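Local structure of Rho guanine nucleotide exchange factor 12 (Homo sapiens, 1TXD) at residues I258-K266 / L349-W360; Q100-S110 / E193-C204. The protein acts as a guanine nucleotide exchange factor for the small GTPase RhoA, and its DH and PH domains make up this chain. The protein carries 1 engineered substitution. One frame throughout, in Å; residues are numbered along the deposited sequence.

Contact 1. Residues I258-K266 / L349-W360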
loop_
_atom_site.group_PDB
_atom_site.type_symbol
_atom_site.label_atom_id
_atom_site.label_comp_id
_atom_site.label_asym_id
_atom_site.label_seq_id
_atom_site.Cartn_x
_atom_site.Cartn_y
_atom_site.Cartn_z
ATOM N N ILE A 258 -8.618 -6.069 -12.828
ATOM C CA ILE A 258 -9.764 -5.203 -12.582
ATOM C C ILE A 258 -10.765 -5.841 -11.621
ATOM O O ILE A 258 -11.373 -5.145 -10.804
ATOM C CB ILE A 258 -10.423 -4.852 -13.929
ATOM C CG1 ILE A 258 -9.607 -3.748 -14.614
ATOM C CG2 ILE A 258 -11.909 -4.421 -13.763
ATOM C CD1 ILE A 258 -8.407 -4.248 -15.387
ATOM N N HIS A 259 -10.929 -7.156 -11.709
ATOM C CA HIS A 259 -11.866 -7.869 -10.850
ATOM C C HIS A 259 -11.438 -9.321 -10.620
ATOM O O HIS A 259 -10.652 -9.877 -11.382
ATOM C CB HIS A 259 -13.282 -7.813 -11.463
ATOM C CG HIS A 259 -14.373 -8.038 -10.469
ATOM N ND1 HIS A 259 -14.824 -9.295 -10.135
ATOM C CD2 HIS A 259 -15.074 -7.170 -9.704
ATOM C CE1 HIS A 259 -15.766 -9.193 -9.214
ATOM N NE2 HIS A 259 -15.939 -7.914 -8.935
ATOM N N GLU A 260 -11.958 -9.919 -9.557
ATOM C CA GLU A 260 -11.767 -11.339 -9.291
ATOM C C GLU A 260 -12.867 -11.903 -8.386
ATOM O O GLU A 260 -13.455 -11.182 -7.569
ATOM C CB GLU A 260 -10.407 -11.575 -8.628
ATOM C CG GLU A 260 -10.334 -11.047 -7.204
ATOM C CD GLU A 260 -8.937 -11.060 -6.639
ATOM O OE1 GLU A 260 -8.333 -12.145 -6.569
ATOM O OE2 GLU A 260 -8.446 -9.981 -6.267
ATOM N N GLY A 261 -13.140 -13.198 -8.525
ATOM C CA GLY A 261 -14.066 -13.877 -7.630
ATOM C C GLY A 261 -14.298 -15.351 -7.925
ATOM O O GLY A 261 -13.792 -15.886 -8.913
ATOM N N PRO A 262 -15.066 -16.012 -7.063
ATOM C CA PRO A 262 -15.546 -17.369 -7.349
ATOM C C PRO A 262 -16.725 -17.401 -8.359
ATOM O O PRO A 262 -17.828 -16.929 -8.045
ATOM C CB PRO A 262 -15.997 -17.892 -5.974
ATOM C CG PRO A 262 -15.815 -16.761 -4.999
ATOM C CD PRO A 262 -15.556 -15.515 -5.767
ATOM N N LEU A 263 -16.471 -17.932 -9.555
ATOM C CA LEU A 263 -17.534 -18.325 -10.488
ATOM C C LEU A 263 -17.636 -19.851 -10.551
ATOM O O LEU A 263 -16.743 -20.559 -10.105
ATOM C CB LEU A 263 -17.282 -17.782 -11.903
ATOM C CG LEU A 263 -17.093 -16.272 -12.072
ATOM C CD1 LEU A 263 -16.798 -15.924 -13.519
ATOM C CD2 LEU A 263 -18.301 -15.500 -11.567
ATOM N N VAL A 264 -18.741 -20.336 -11.106
ATOM C CA VAL A 264 -18.942 -21.751 -11.409
ATOM C C VAL A 264 -18.894 -21.870 -12.943
ATOM O O VAL A 264 -19.003 -20.857 -13.642
ATOM C CB VAL A 264 -20.286 -22.235 -10.797
ATOM C CG1 VAL A 264 -20.759 -23.567 -11.385
ATOM C CG2 VAL A 264 -20.158 -22.342 -9.277
ATOM N N TRP A 265 -18.680 -23.074 -13.473
ATOM C CA TRP A 265 -18.679 -23.270 -14.927
ATOM C C TRP A 265 -19.494 -24.491 -15.330
ATOM O O TRP A 265 -19.000 -25.623 -15.280
ATOM C CB TRP A 265 -17.254 -23.391 -15.479
ATOM C CG TRP A 265 -17.197 -23.536 -16.988
ATOM C CD1 TRP A 265 -18.225 -23.351 -17.880
ATOM C CD2 TRP A 265 -16.052 -23.894 -17.776
ATOM N NE1 TRP A 265 -17.788 -23.574 -19.164
ATOM C CE2 TRP A 265 -16.457 -23.905 -19.132
ATOM C CE3 TRP A 265 -14.716 -24.207 -17.475
ATOM C CZ2 TRP A 265 -15.579 -24.217 -20.180
ATOM C CZ3 TRP A 265 -13.841 -24.515 -18.520
ATOM C CH2 TRP A 265 -14.281 -24.517 -19.853
ATOM N N LYS A 266 -20.744 -24.245 -15.731
ATOM C CA LYS A 266 -21.622 -25.282 -16.285
ATOM C C LYS A 266 -21.093 -25.680 -17.670
ATOM O O LYS A 266 -21.287 -24.956 -18.656
ATOM C CB LYS A 266 -23.073 -24.770 -16.365
ATOM C CG LYS A 266 -24.130 -25.834 -16.616
ATOM C CD LYS A 266 -25.496 -25.199 -16.884
ATOM C CE LYS A 266 -26.596 -26.238 -17.073
ATOM N NZ LYS A 266 -26.762 -26.653 -18.498
ATOM N N LEU A 349 -21.248 -19.146 -16.992
ATOM C CA LEU A 349 -20.580 -18.928 -15.706
ATOM C C LEU A 349 -21.557 -18.378 -14.670
ATOM O O LEU A 349 -22.175 -17.342 -14.888
ATOM C CB LEU A 349 -19.411 -17.956 -15.878
ATOM C CG LEU A 349 -18.474 -18.285 -17.038
ATOM C CD1 LEU A 349 -17.538 -17.126 -17.334
ATOM C CD2 LEU A 349 -17.697 -19.555 -16.734
ATOM N N VAL A 350 -21.666 -19.066 -13.538
ATOM C CA VAL A 350 -22.673 -18.769 -12.522
ATOM C C VAL A 350 -22.043 -18.218 -11.248
ATOM O O VAL A 350 -21.268 -18.912 -10.598
ATOM C CB VAL A 350 -23.433 -20.055 -12.122
ATOM C CG1 VAL A 350 -24.700 -19.714 -11.340
ATOM C CG2 VAL A 350 -23.735 -20.910 -13.349
ATOM N N ALA A 351 -22.399 -16.986 -10.886
ATOM C CA ALA A 351 -21.923 -16.373 -9.648
ATOM C C ALA A 351 -22.829 -16.759 -8.490
ATOM O O ALA A 351 -23.895 -17.348 -8.687
ATOM C CB ALA A 351 -21.848 -14.855 -9.785
ATOM N N GLN A 352 -22.402 -16.395 -7.286
ATOM C CA GLN A 352 -23.041 -16.851 -6.051
ATOM C C GLN A 352 -24.260 -16.009 -5.659
ATOM O O GLN A 352 -25.128 -16.485 -4.924
ATOM C CB GLN A 352 -22.024 -16.880 -4.895
ATOM C CG GLN A 352 -20.635 -17.390 -5.297
ATOM C CD GLN A 352 -19.857 -17.992 -4.139
ATOM O OE1 GLN A 352 -20.035 -17.596 -2.984
ATOM N NE2 GLN A 352 -18.990 -18.948 -4.446
ATOM N N THR A 353 -24.311 -14.760 -6.121
ATOM C CA THR A 353 -25.471 -13.896 -5.879
ATOM C C THR A 353 -25.812 -13.069 -7.112
ATOM O O THR A 353 -24.997 -12.912 -8.019
ATOM C CB THR A 353 -25.226 -12.947 -4.672
ATOM O OG1 THR A 353 -24.027 -12.187 -4.876
ATOM C CG2 THR A 353 -24.965 -13.720 -3.383
ATOM N N VAL A 354 -27.033 -12.541 -7.134
ATOM C CA VAL A 354 -27.448 -11.631 -8.194
ATOM C C VAL A 354 -26.550 -10.395 -8.189
ATOM O O VAL A 354 -26.081 -9.948 -9.230
ATOM C CB VAL A 354 -28.930 -11.177 -8.045
ATOM C CG1 VAL A 354 -29.371 -10.392 -9.279
ATOM C CG2 VAL A 354 -29.859 -12.372 -7.809
ATOM N N SER A 355 -26.298 -9.858 -7.006
ATOM C CA SER A 355 -25.554 -8.612 -6.898
ATOM C C SER A 355 -24.175 -8.683 -7.566
ATOM O O SER A 355 -23.811 -7.776 -8.316
ATOM C CB SER A 355 -25.460 -8.192 -5.436
ATOM O OG SER A 355 -26.775 -7.981 -4.941
ATOM N N GLU A 356 -23.434 -9.768 -7.330
ATOM C CA GLU A 356 -22.074 -9.898 -7.866
ATOM C C GLU A 356 -22.012 -10.134 -9.378
ATOM O O GLU A 356 -21.115 -9.614 -10.032
ATOM C CB GLU A 356 -21.284 -10.988 -7.129
ATOM C CG GLU A 356 -19.957 -11.345 -7.802
ATOM C CD GLU A 356 -18.989 -12.063 -6.892
ATOM O OE1 GLU A 356 -19.417 -12.511 -5.807
ATOM O OE2 GLU A 356 -17.806 -12.187 -7.277
ATOM N N LYS A 357 -22.946 -10.907 -9.935
ATOM C CA LYS A 357 -22.963 -11.135 -11.381
ATOM C C LYS A 357 -23.308 -9.867 -12.161
ATOM O O LYS A 357 -23.038 -9.797 -13.358
ATOM C CB LYS A 357 -23.908 -12.286 -11.788
ATOM C CG LYS A 357 -25.388 -11.974 -11.710
ATOM C CD LYS A 357 -25.969 -11.456 -13.033
ATOM C CE LYS A 357 -27.484 -11.550 -13.046
ATOM N NZ LYS A 357 -28.114 -10.320 -13.597
ATOM N N THR A 358 -23.901 -8.873 -11.497
ATOM C CA THR A 358 -24.186 -7.599 -12.163
ATOM C C THR A 358 -22.917 -6.763 -12.218
ATOM O O THR A 358 -22.712 -6.016 -13.171
ATOM C CB THR A 358 -25.341 -6.806 -11.485
ATOM O OG1 THR A 358 -26.231 -7.695 -10.804
ATOM C CG2 THR A 358 -26.233 -6.154 -12.538
ATOM N N VAL A 359 -22.074 -6.894 -11.196
ATOM C CA VAL A 359 -20.720 -6.340 -11.226
ATOM C C VAL A 359 -19.891 -7.041 -12.320
ATOM O O VAL A 359 -19.271 -6.379 -13.150
ATOM C CB VAL A 359 -20.046 -6.445 -9.838
ATOM C CG1 VAL A 359 -18.548 -6.167 -9.910
ATOM C CG2 VAL A 359 -20.709 -5.485 -8.852
ATOM N N TRP A 360 -19.915 -8.372 -12.350
ATOM C CA TRP A 360 -19.157 -9.127 -13.349
ATOM C C TRP A 360 -19.563 -8.708 -14.759
ATOM O O TRP A 360 -18.703 -8.435 -15.596
ATOM C CB TRP A 360 -19.349 -10.641 -13.180
ATOM C CG TRP A 360 -18.377 -11.316 -12.221
ATOM C CD1 TRP A 360 -18.661 -11.782 -10.972
ATOM C CD2 TRP A 360 -16.991 -11.625 -12.452
ATOM N NE1 TRP A 360 -17.541 -12.342 -10.405
ATOM C CE2 TRP A 360 -16.501 -12.257 -11.293
ATOM C CE3 TRP A 360 -16.109 -11.417 -13.519
ATOM C CZ2 TRP A 360 -15.186 -12.697 -11.179
ATOM C CZ3 TRP A 360 -14.792 -11.852 -13.397
ATOM C CH2 TRP A 360 -14.349 -12.481 -12.239
#
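With chi1 at -158°, His259 carries its imidazole to one side of the Trp360 indole, while Leu263, its CG turned away from the carbonyl carbon (chi1 -56°), sends CD2 to the other. The histidine arrives edge-on in a T-shaped stack, ring planes 67° apart, with His259 ND1 3.6 Å from Trp360 CE2. On the opposite face Leu263 CD2 makes a CH-pi contact, 3.7 Å from the centroid of the five-membered ring of Trp360. The strand backbone runs past the indole edge, where Gly261 N lies 3.4 Å from Trp360 CZ2. One turn back along the helix, Glu356 OE2 accepts from Trp360 NE1 at 3.1 Å, on the anti side of the carboxylate and tilted from its plane, which helps fix the rotation of the ring. This is the tryptophan of the C-terminal helix of the PH fold, which packs against the beta sandwich; Thr277 and Leu279 of strand 275-280 also touch it. With an alanine in place of Trp360, the His259 edge and the Leu263 methyl would probably face a gap and Glu356 OE2 would lose its indole N-H. The Val359 side chain meets that of His259 at about a right angle, with Val359 CG1 3.3 Å from His259 NE2. Farther along, Val264 and Val350 exchange backbone hydrogen bonds, and Leu263 CD1 meets Leu349 CB at 4.1 Å.

Contact 2. Residues Q100-S110 / E193-C204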
loop_
_atom_site.group_PDB
_atom_site.type_symbol
_atom_site.label_atom_id
_atom_site.label_comp_id
_atom_site.label_asym_id
_atom_site.label_seq_id
_atom_site.Cartn_x
_atom_site.Cartn_y
_atom_site.Cartn_z
ATOM N N GLN A 100 5.507 31.520 16.174
ATOM C CA GLN A 100 4.798 31.258 14.931
ATOM C C GLN A 100 5.391 30.015 14.309
ATOM O O GLN A 100 6.592 29.830 14.392
ATOM C CB GLN A 100 4.989 32.409 13.932
ATOM C CG GLN A 100 4.849 33.815 14.506
ATOM C CD GLN A 100 3.482 34.022 15.143
ATOM O OE1 GLN A 100 2.465 33.730 14.516
ATOM N NE2 GLN A 100 3.454 34.487 16.387
ATOM N N ILE A 101 4.556 29.191 13.687
ATOM C CA ILE A 101 4.996 27.920 13.089
ATOM C C ILE A 101 4.386 27.585 11.716
ATOM O O ILE A 101 4.876 26.707 11.027
ATOM C CB ILE A 101 4.760 26.759 14.069
ATOM C CG1 ILE A 101 5.855 25.726 13.923
ATOM C CG2 ILE A 101 3.368 26.107 13.864
ATOM C CD1 ILE A 101 5.479 24.401 14.428
ATOM N N GLY A 102 3.338 28.294 11.312
ATOM C CA GLY A 102 2.669 28.026 10.053
ATOM C C GLY A 102 3.662 27.935 8.912
ATOM O O GLY A 102 3.588 27.027 8.089
ATOM N N GLU A 103 4.613 28.862 8.879
ATOM C CA GLU A 103 5.516 28.974 7.757
ATOM C C GLU A 103 6.449 27.770 7.707
ATOM O O GLU A 103 6.781 27.285 6.631
ATOM C CB GLU A 103 6.312 30.293 7.829
ATOM C CG GLU A 103 6.841 30.769 6.484
ATOM C CD GLU A 103 5.737 31.093 5.479
ATOM O OE1 GLU A 103 4.888 31.977 5.776
ATOM O OE2 GLU A 103 5.723 30.477 4.389
ATOM N N ASP A 104 6.846 27.287 8.880
ATOM C CA ASP A 104 7.679 26.092 8.968
ATOM C C ASP A 104 6.904 24.874 8.464
ATOM O O ASP A 104 7.399 24.113 7.688
ATOM C CB ASP A 104 8.165 25.863 10.390
ATOM C CG ASP A 104 8.825 27.068 10.956
ATOM O OD1 ASP A 104 9.810 27.542 10.355
ATOM O OD2 ASP A 104 8.397 27.631 11.983
ATOM N N LEU A 105 5.660 24.756 8.882
ATOM C CA LEU A 105 4.793 23.685 8.426
ATOM C C LEU A 105 4.601 23.711 6.925
ATOM O O LEU A 105 4.524 22.664 6.286
ATOM C CB LEU A 105 3.446 23.778 9.123
ATOM C CG LEU A 105 3.473 23.602 10.641
ATOM C CD1 LEU A 105 2.087 23.814 11.126
ATOM C CD2 LEU A 105 3.952 22.236 11.049
ATOM N N LEU A 106 4.566 24.906 6.362
ATOM C CA LEU A 106 4.485 25.066 4.926
ATOM C C LEU A 106 5.785 24.679 4.202
ATOM O O LEU A 106 5.732 24.131 3.114
ATOM C CB LEU A 106 4.056 26.502 4.562
ATOM C CG LEU A 106 2.550 26.741 4.729
ATOM C CD1 LEU A 106 2.135 28.188 4.280
ATOM C CD2 LEU A 106 1.704 25.685 3.997
ATOM N N THR A 107 6.932 24.962 4.801
ATOM C CA THR A 107 8.224 24.466 4.302
ATOM C C THR A 107 8.366 22.927 4.362
ATOM O O THR A 107 8.962 22.309 3.450
ATOM C CB THR A 107 9.364 25.154 5.103
ATOM O OG1 THR A 107 9.310 26.565 4.862
ATOM C CG2 THR A 107 10.725 24.778 4.563
ATOM N N TRP A 108 7.829 22.312 5.429
ATOM C CA TRP A 108 7.953 20.890 5.661
ATOM C C TRP A 108 7.014 20.079 4.765
ATOM O O TRP A 108 7.398 19.014 4.264
ATOM C CB TRP A 108 7.688 20.543 7.139
ATOM C CG TRP A 108 8.601 21.222 8.063
ATOM C CD1 TRP A 108 9.822 21.721 7.760
ATOM C CD2 TRP A 108 8.394 21.492 9.460
ATOM N NE1 TRP A 108 10.385 22.304 8.868
ATOM C CE2 TRP A 108 9.540 22.163 9.929
ATOM C CE3 TRP A 108 7.368 21.225 10.363
ATOM C CZ2 TRP A 108 9.683 22.590 11.258
ATOM C CZ3 TRP A 108 7.506 21.651 11.682
ATOM C CH2 TRP A 108 8.661 22.325 12.115
ATOM N N PHE A 109 5.819 20.618 4.524
ATOM C CA PHE A 109 4.710 19.846 3.974
ATOM C C PHE A 109 4.049 20.412 2.729
ATOM O O PHE A 109 2.986 19.917 2.317
ATOM C CB PHE A 109 3.635 19.660 5.075
ATOM C CG PHE A 109 4.130 18.920 6.280
ATOM C CD1 PHE A 109 4.688 17.652 6.148
ATOM C CD2 PHE A 109 4.028 19.477 7.559
ATOM C CE1 PHE A 109 5.146 16.973 7.246
ATOM C CE2 PHE A 109 4.482 18.812 8.654
ATOM C CZ PHE A 109 5.036 17.539 8.513
ATOM N N SER A 110 4.651 21.437 2.125
ATOM C CA SER A 110 4.239 21.922 0.800
ATOM C C SER A 110 5.459 22.177 -0.086
ATOM O O SER A 110 6.605 22.159 0.374
ATOM C CB SER A 110 3.406 23.215 0.925
ATOM O OG SER A 110 4.198 24.235 1.485
ATOM N N GLU A 193 -1.782 33.226 10.775
ATOM C CA GLU A 193 -1.027 32.075 11.244
ATOM C C GLU A 193 -1.855 30.806 11.111
ATOM O O GLU A 193 -1.340 29.784 10.623
ATOM C CB GLU A 193 -0.567 32.271 12.684
ATOM C CG GLU A 193 -0.078 31.019 13.391
ATOM C CD GLU A 193 1.299 30.577 12.949
ATOM O OE1 GLU A 193 1.823 29.645 13.586
ATOM O OE2 GLU A 193 1.856 31.163 11.987
ATOM N N ARG A 194 -3.119 30.878 11.522
ATOM C CA ARG A 194 -4.032 29.746 11.436
ATOM C C ARG A 194 -4.271 29.305 10.002
ATOM O O ARG A 194 -4.315 28.107 9.731
ATOM C CB ARG A 194 -5.377 30.033 12.099
ATOM C CG ARG A 194 -6.439 28.917 11.943
ATOM C CD ARG A 194 -7.891 29.412 11.941
ATOM N NE ARG A 194 -8.401 29.530 13.301
ATOM C CZ ARG A 194 -8.834 30.666 13.885
ATOM N NH1 ARG A 194 -8.851 31.845 13.242
ATOM N NH2 ARG A 194 -9.274 30.622 15.141
ATOM N N GLU A 195 -4.426 30.257 9.088
ATOM C CA GLU A 195 -4.632 29.900 7.681
ATOM C C GLU A 195 -3.490 29.056 7.094
ATOM O O GLU A 195 -3.726 28.207 6.267
ATOM C CB GLU A 195 -4.851 31.138 6.808
ATOM C CG GLU A 195 -5.970 30.997 5.769
ATOM C CD GLU A 195 -7.114 30.077 6.207
ATOM O OE1 GLU A 195 -7.889 30.438 7.117
ATOM O OE2 GLU A 195 -7.226 28.967 5.645
ATOM N N LYS A 196 -2.270 29.344 7.521
ATOM C CA LYS A 196 -1.090 28.653 7.073
ATOM C C LYS A 196 -1.068 27.232 7.622
ATOM O O LYS A 196 -0.717 26.269 6.899
ATOM C CB LYS A 196 0.157 29.381 7.554
ATOM C CG LYS A 196 0.450 30.645 6.785
ATOM C CD LYS A 196 1.374 31.554 7.582
ATOM C CE LYS A 196 1.429 32.956 6.967
ATOM N NZ LYS A 196 2.818 33.483 6.958
ATOM N N VAL A 197 -1.416 27.107 8.901
ATOM C CA VAL A 197 -1.435 25.815 9.565
ATOM C C VAL A 197 -2.422 24.932 8.835
ATOM O O VAL A 197 -2.054 23.813 8.435
ATOM C CB VAL A 197 -1.777 25.907 11.069
ATOM C CG1 VAL A 197 -1.991 24.524 11.671
ATOM C CG2 VAL A 197 -0.646 26.602 11.843
ATOM N N LYS A 198 -3.641 25.434 8.614
ATOM C CA LYS A 198 -4.675 24.649 7.921
ATOM C C LYS A 198 -4.315 24.325 6.472
ATOM O O LYS A 198 -4.743 23.291 5.957
ATOM C CB LYS A 198 -6.031 25.343 7.954
ATOM C CG LYS A 198 -6.686 25.292 9.314
ATOM C CD LYS A 198 -8.007 26.069 9.351
ATOM C CE LYS A 198 -9.194 25.234 8.847
ATOM N NZ LYS A 198 -10.493 25.952 9.129
ATOM N N LYS A 199 -3.543 25.199 5.817
ATOM C CA LYS A 199 -3.111 24.943 4.446
ATOM C C LYS A 199 -2.141 23.730 4.429
ATOM O O LYS A 199 -2.320 22.806 3.642
ATOM C CB LYS A 199 -2.476 26.201 3.824
ATOM C CG LYS A 199 -1.796 26.020 2.428
ATOM C CD LYS A 199 -1.784 27.340 1.640
ATOM C CE LYS A 199 -0.497 27.578 0.810
ATOM N NZ LYS A 199 -0.109 26.405 -0.014
ATOM N N ALA A 200 -1.141 23.759 5.314
ATOM C CA ALA A 200 -0.212 22.662 5.531
ATOM C C ALA A 200 -0.934 21.373 5.900
ATOM O O ALA A 200 -0.591 20.316 5.411
ATOM C CB ALA A 200 0.812 23.037 6.620
ATOM N N ALA A 201 -1.972 21.471 6.725
ATOM C CA ALA A 201 -2.778 20.308 7.073
ATOM C C ALA A 201 -3.410 19.693 5.828
ATOM O O ALA A 201 -3.383 18.478 5.690
ATOM C CB ALA A 201 -3.869 20.677 8.105
ATOM N N ASP A 202 -3.981 20.527 4.940
ATOM C CA ASP A 202 -4.568 20.034 3.691
ATOM C C ASP A 202 -3.537 19.408 2.752
ATOM O O ASP A 202 -3.820 18.391 2.146
ATOM C CB ASP A 202 -5.314 21.124 2.920
ATOM C CG ASP A 202 -6.594 21.523 3.578
ATOM O OD1 ASP A 202 -7.045 20.832 4.529
ATOM O OD2 ASP A 202 -7.219 22.537 3.211
ATOM N N HIS A 203 -2.366 20.027 2.628
ATOM C CA HIS A 203 -1.240 19.391 1.941
ATOM C C HIS A 203 -0.939 18.025 2.558
ATOM O O HIS A 203 -0.762 17.052 1.826
ATOM C CB HIS A 203 0.009 20.270 1.944
ATOM C CG HIS A 203 -0.032 21.398 0.953
ATOM N ND1 HIS A 203 0.044 21.204 -0.413
ATOM C CD2 HIS A 203 -0.102 22.742 1.134
ATOM C CE1 HIS A 203 -0.010 22.375 -1.029
ATOM N NE2 HIS A 203 -0.091 23.326 -0.114
ATOM N N CYS A 204 -0.914 17.912 3.887
ATOM C CA CYS A 204 -0.596 16.602 4.486
ATOM C C CYS A 204 -1.647 15.589 4.033
ATOM O O CYS A 204 -1.342 14.446 3.726
ATOM C CB CYS A 204 -0.510 16.656 6.005
ATOM S SG CYS A 204 0.988 17.410 6.603
HETATM O O HOH W 1 4.251 31.386 10.496
#
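Glu193 bends at chi2 (75°) and folds its carboxylate over the start of helix 102-109. Its OE1 takes two backbone N-H groups on the syn side: Ile101 N at 2.8 Å, almost straight at 171°, and Gly102 N at 3.0 Å, more bent and well out of the carboxylate plane. OE2 is tied to Glu103 N through a water. The acid thus holds the first backbone N-H groups of the helix from a different helix, and its negative charge probably suits the positive end of the helix dipole. Gly102 sits so close to the second helix that a CB on it would collide with Lys196 CB. Just outside, Glu103 bends back at chi2 while Lys196 stays stretched out until chi4, which brings Lys196 NZ to 2.8 Å from Glu103 OE1 in a salt bridge.

Next along the helix, the two leucines use different branches. Leu105 lays its CB against Ala200 CB at 3.7 Å and its CD1 against Val197, whereas Leu106 crosses the Lys196 stem at about a right angle, CD1 beside Lys196 CG and CD2 against Ala200. At the far end, Phe109 offers a ring face to Cys204 SG, 3.8 Å from the ring centroid; Trp108 CB covers the other face, and Tyr177 meets the same ring. Ser110 CB in turn rests over the imidazole face of His203, 3.7 Å from its centroid.

Segments 102-109 and 193-204 run nearly parallel, 20° apart, with axes 8.1 Å from each other: a short helix laid along the long C-terminal helix of the elongated, all-helical bundle that defines the DH domain.

Overall arrangement
After two short helices at the N terminus, the chain builds helices 20-57, 62-69 and 72-90 before reaching 100-110, the first half of contact 2. After 82 further residues, mostly helical, 193-204 returns to it and closes the loop within the DH bundle. Helix 191-230 then continues out of that bundle toward the PH domain. There 258-266 opens contact 1, and another 82 residues, strands and loops without a helix, pass before 349-360 closes it, tying an early strand of the sandwich to the last strand and the C-terminal helix. The two loops follow in series, neither enclosing nor crossing the other. Their centres lie about 48 Å apart, on opposite sides of the chain's centre.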